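Local coordinates for protein Tv2483 (Treponema vincentii, PDB 6DET) that binds L-arginine with high selectivity and probably delivers it to an ABC transporter, as family 3 solute-binding lipoproteins do, at residues E240-E245 with I261-F266; V126-G131 with A138-R143. All coordinates share one frame; numbering follows the deposited sequence.

Interactions 1 and 2 lie on opposite sides of the chain's centre, their own centres about 37 Å apart, in keeping with the two lobes of a family 3 solute-binding protein; they share no helix or strand. Interaction 1 is a surface contact, in which one asparagine at the end of helix 228-243 meets the C-terminal tail and a water extends the meeting on its polar side. Interaction 2 is buried and purely apolar across its two segments: a leucine from a short 3-10 segment meets methyl groups on strand 120-129. Neither has a direct hydrogen bond between its segments, but only interaction 1 brings amide groups into the join.

Interaction 1: E240-E245 with I261-F266; sequences EMNEDE and ILNVRF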
# COMPACT_ATOMS: atom_id res chain seq x y z
N GLU A 240 -8.75 16.84 -9.88
CA GLU A 240 -8.63 17.25 -11.27
C GLU A 240 -8.10 16.11 -12.12
O GLU A 240 -8.60 15.86 -13.23
CB GLU A 240 -7.69 18.47 -11.36
CG GLU A 240 -7.43 19.03 -12.76
CD GLU A 240 -6.42 20.19 -12.76
OE1 GLU A 240 -5.20 19.94 -12.72
OE2 GLU A 240 -6.85 21.37 -12.80
N MET A 241 -7.08 15.41 -11.62
CA MET A 241 -6.44 14.33 -12.37
C MET A 241 -7.36 13.13 -12.51
O MET A 241 -7.18 12.32 -13.43
CB MET A 241 -5.13 13.90 -11.69
CG MET A 241 -4.03 14.92 -11.80
SD MET A 241 -2.63 14.56 -10.70
CE MET A 241 -2.14 12.97 -11.31
N ASN A 242 -8.32 12.97 -11.60
CA ASN A 242 -9.26 11.85 -11.71
C ASN A 242 -10.39 12.19 -12.66
O ASN A 242 -10.77 11.36 -13.49
CB ASN A 242 -9.81 11.48 -10.33
CG ASN A 242 -10.38 10.08 -10.31
OD1 ASN A 242 -9.66 9.12 -10.55
ND2 ASN A 242 -11.68 9.97 -10.05
N GLU A 243 -10.93 13.40 -12.54
CA GLU A 243 -12.04 13.81 -13.40
C GLU A 243 -11.61 13.90 -14.85
O GLU A 243 -12.40 13.59 -15.75
CB GLU A 243 -12.60 15.16 -12.95
CG GLU A 243 -13.58 15.81 -13.94
CD GLU A 243 -14.77 14.94 -14.23
OE1 GLU A 243 -15.09 14.13 -13.36
OE2 GLU A 243 -15.39 15.11 -15.32
N ASP A 244 -10.37 14.34 -15.11
CA ASP A 244 -9.91 14.51 -16.48
C ASP A 244 -9.33 13.23 -17.06
O ASP A 244 -8.78 13.27 -18.17
CB ASP A 244 -8.91 15.68 -16.60
CG ASP A 244 -7.50 15.37 -16.07
OD1 ASP A 244 -7.18 14.21 -15.79
OD2 ASP A 244 -6.70 16.35 -15.99
N GLU A 245 -9.46 12.11 -16.36
CA GLU A 245 -9.19 10.74 -16.82
C GLU A 245 -7.70 10.41 -16.79
O GLU A 245 -7.33 9.29 -17.21
CB GLU A 245 -9.73 10.46 -18.23
CG GLU A 245 -11.23 10.22 -18.24
CD GLU A 245 -11.62 8.92 -17.54
OE1 GLU A 245 -11.05 7.87 -17.90
OE2 GLU A 245 -12.47 8.95 -16.63
N ILE A 261 -10.98 5.13 -7.17
CA ILE A 261 -12.19 5.48 -6.44
C ILE A 261 -12.14 6.90 -5.90
O ILE A 261 -12.81 7.21 -4.92
CB ILE A 261 -12.50 4.49 -5.32
CG1 ILE A 261 -11.37 4.42 -4.31
CG2 ILE A 261 -12.79 3.10 -5.93
CD1 ILE A 261 -11.79 3.83 -3.01
N LEU A 262 -11.32 7.77 -6.51
CA LEU A 262 -11.15 9.12 -5.99
C LEU A 262 -12.38 9.99 -6.13
O LEU A 262 -12.38 11.10 -5.57
CB LEU A 262 -9.98 9.79 -6.70
CG LEU A 262 -8.59 9.44 -6.15
CD1 LEU A 262 -7.50 9.80 -7.14
CD2 LEU A 262 -8.27 10.15 -4.80
N ASN A 263 -13.41 9.56 -6.87
CA ASN A 263 -14.66 10.31 -6.91
C ASN A 263 -15.66 9.83 -5.85
O ASN A 263 -16.79 10.33 -5.80
CB ASN A 263 -15.28 10.28 -8.32
CG ASN A 263 -15.81 8.90 -8.73
OD1 ASN A 263 -15.33 7.88 -8.24
ND2 ASN A 263 -16.78 8.87 -9.66
N VAL A 264 -15.26 8.90 -4.99
CA VAL A 264 -16.08 8.50 -3.85
C VAL A 264 -15.86 9.51 -2.73
O VAL A 264 -14.72 9.89 -2.43
CB VAL A 264 -15.71 7.08 -3.38
CG1 VAL A 264 -16.49 6.74 -2.10
CG2 VAL A 264 -15.98 6.06 -4.51
N ARG A 265 -16.96 9.94 -2.12
CA ARG A 265 -16.92 10.87 -1.00
C ARG A 265 -16.95 10.11 0.32
O ARG A 265 -17.85 9.29 0.56
CB ARG A 265 -18.09 11.85 -1.06
CG ARG A 265 -18.10 12.79 -2.24
CD ARG A 265 -19.32 13.76 -2.11
NE ARG A 265 -20.63 13.14 -2.35
CZ ARG A 265 -21.54 12.84 -1.41
NH1 ARG A 265 -21.31 13.08 -0.13
NH2 ARG A 265 -22.69 12.29 -1.76
N PHE A 266 -15.96 10.39 1.16
CA PHE A 266 -15.85 9.80 2.48
C PHE A 266 -16.14 10.86 3.51
O PHE A 266 -16.59 10.54 4.61
CB PHE A 266 -14.45 9.22 2.68
CG PHE A 266 -14.19 8.00 1.86
CD1 PHE A 266 -14.39 6.73 2.39
CD2 PHE A 266 -13.79 8.12 0.54
CE1 PHE A 266 -14.16 5.61 1.62
CE2 PHE A 266 -13.57 7.01 -0.23
CZ PHE A 266 -13.75 5.75 0.31
OXT PHE A 266 -15.95 12.04 3.24
O HOH W 1 -13.12 7.37 -9.71
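N242, in the last turn of helix 228-243, lays its side-chain amide against L262 of the C-terminal tail. This is the close part of the contact: L262 CB sits over the flat of the amide, almost straight above CG, with N242 CG to L262 CB at 3.6 Å. N242 OD1 is also near, 3.9 Å from L262 CB. The placement follows from the asparagine torsion, which sends CG anti to the backbone N (chi1 -160°) and out toward the tail. N242 OD1 is hydrogen-bonded to the hydroxyl of S260, just before the 261-266 segment.

The other half of the amide faces the looser, wetter side. N242 ND2 lies 3.6 Å from N263 N without bonding to it. It donates one of its hydrogens to a water, 3.0 Å from N242 ND2. That water in turn donates weakly to N263 OD1, bridging the two side chains. On the tail side, a type I turn from I261 to V264, closed by a bond from V264 N to I261 O, presents L262 and N263 to the helix side by side.

The contact thus fastens the C-terminal tail back onto the end of helix 228-243 at the surface. Around this edge of the fold, I247 of helix 246-255 touches both N242 and L262, and P248 also packs on N242, so the following helix shares in the join. M241 turns to helix 61-73, where R72 forms salt bridges with E240 and D244. L262 further meets T117 and Y119, which brings the tail against the loop between strands 114-115 and 120-129.

Interaction 2: V126-G131 with A138-R143; sequences VVTLAG and AQLQNR
L140 and V126 reach toward each other tip to tip, one from a 3-10 segment and the other from strand 120-129. Starting at CB, the leucine first only spans the gap: L140 CB and CG make no close approach, but with CG anti to the carbonyl carbon (chi1 -58°) the branch is carried to the strand. L140 CD1 then does most of the touching, 3.7 Å from V126 CG1. L140 CD2 reaches both strand residues, 4.1 Å from V126 CG1 and, more loosely, 4.3 Å from T128 CG2. V126 and T128 thus offer the leucine methyls on the same side of the strand.

Behind the leucine a type II turn, L140 to R143, leads on to strand 143-148, and the contact packs this connection onto the sheet. R143 NE gives a nearly straight bond to Q139 O, 3.2 Å long at 175°, with the acceptor in the guanidinium plane.

Strand 120-129 here runs between strands 189-193 and 207-209, antiparallel to both. A189 touches V126, T128 and L140 alike, while L163 also touches L140. V127 points the other way, to L182 of helix 175-184, so the 3-10 segment and that helix cover opposite faces of the strand.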
# COMPACT_ATOMS: atom_id res chain seq x y z
N VAL A 126 -5.13 -14.45 1.83
CA VAL A 126 -4.21 -15.47 2.34
C VAL A 126 -3.84 -16.39 1.19
O VAL A 126 -4.72 -16.92 0.49
CB VAL A 126 -4.81 -16.26 3.50
CG1 VAL A 126 -3.84 -17.35 3.95
CG2 VAL A 126 -5.11 -15.31 4.66
N VAL A 127 -2.53 -16.59 1.01
CA VAL A 127 -1.99 -17.37 -0.10
C VAL A 127 -1.28 -18.58 0.48
O VAL A 127 -0.56 -18.47 1.48
CB VAL A 127 -1.05 -16.53 -0.99
CG1 VAL A 127 -0.42 -17.38 -2.09
CG2 VAL A 127 -1.82 -15.33 -1.61
N THR A 128 -1.50 -19.74 -0.14
CA THR A 128 -0.85 -20.99 0.24
C THR A 128 -0.23 -21.61 -1.00
O THR A 128 -0.39 -21.10 -2.11
CB THR A 128 -1.84 -21.98 0.89
OG1 THR A 128 -2.86 -22.33 -0.05
CG2 THR A 128 -2.48 -21.38 2.10
N LEU A 129 0.47 -22.73 -0.80
CA LEU A 129 0.87 -23.57 -1.92
C LEU A 129 -0.33 -24.36 -2.43
O LEU A 129 -1.09 -24.93 -1.65
CB LEU A 129 1.99 -24.51 -1.50
CG LEU A 129 3.26 -23.83 -0.97
CD1 LEU A 129 4.17 -24.84 -0.34
CD2 LEU A 129 3.96 -23.11 -2.10
N ALA A 130 -0.49 -24.40 -3.76
CA ALA A 130 -1.74 -24.87 -4.35
C ALA A 130 -1.90 -26.37 -4.19
O ALA A 130 -3.02 -26.88 -4.20
CB ALA A 130 -1.80 -24.50 -5.83
N GLY A 131 -0.79 -27.07 -4.04
CA GLY A 131 -0.85 -28.52 -4.04
C GLY A 131 -1.04 -29.07 -2.65
O GLY A 131 -0.73 -30.23 -2.38
N ALA A 138 -10.32 -21.84 8.12
CA ALA A 138 -10.29 -22.74 9.27
C ALA A 138 -9.13 -23.72 9.18
O ALA A 138 -8.63 -24.19 10.21
CB ALA A 138 -11.61 -23.51 9.38
N GLN A 139 -8.69 -24.06 7.98
CA GLN A 139 -7.55 -24.95 7.83
C GLN A 139 -6.22 -24.26 8.11
O GLN A 139 -5.18 -24.91 8.04
CB GLN A 139 -7.53 -25.54 6.42
CG GLN A 139 -8.67 -26.51 6.16
CD GLN A 139 -8.79 -26.87 4.70
OE1 GLN A 139 -8.72 -26.01 3.82
NE2 GLN A 139 -9.01 -28.14 4.44
N LEU A 140 -6.24 -22.97 8.41
CA LEU A 140 -5.03 -22.26 8.81
C LEU A 140 -4.77 -22.38 10.31
O LEU A 140 -3.74 -21.89 10.78
CB LEU A 140 -5.13 -20.79 8.40
CG LEU A 140 -5.35 -20.45 6.92
CD1 LEU A 140 -5.61 -18.97 6.76
CD2 LEU A 140 -4.19 -20.87 6.04
N GLN A 141 -5.67 -23.02 11.06
CA GLN A 141 -5.48 -23.14 12.50
C GLN A 141 -4.24 -23.95 12.81
O GLN A 141 -3.95 -24.95 12.14
CB GLN A 141 -6.69 -23.79 13.15
CG GLN A 141 -7.91 -22.92 13.17
CD GLN A 141 -8.98 -23.48 14.06
OE1 GLN A 141 -8.71 -23.95 15.16
NE2 GLN A 141 -10.22 -23.43 13.59
N ASN A 142 -3.51 -23.53 13.84
CA ASN A 142 -2.28 -24.20 14.26
C ASN A 142 -1.28 -24.24 13.11
O ASN A 142 -0.63 -25.26 12.87
CB ASN A 142 -2.56 -25.61 14.79
CG ASN A 142 -3.60 -25.63 15.89
OD1 ASN A 142 -4.68 -26.20 15.73
ND2 ASN A 142 -3.28 -25.03 17.02
N ARG A 143 -1.19 -23.14 12.38
CA ARG A 143 -0.23 -22.99 11.31
C ARG A 143 0.64 -21.78 11.61
O ARG A 143 0.36 -20.99 12.51
CB ARG A 143 -0.92 -22.79 9.96
CG ARG A 143 -1.91 -23.86 9.57
CD ARG A 143 -1.26 -25.15 9.14
NE ARG A 143 -2.26 -26.06 8.62
CZ ARG A 143 -2.04 -27.33 8.30
NH1 ARG A 143 -0.83 -27.86 8.45
NH2 ARG A 143 -3.03 -28.08 7.84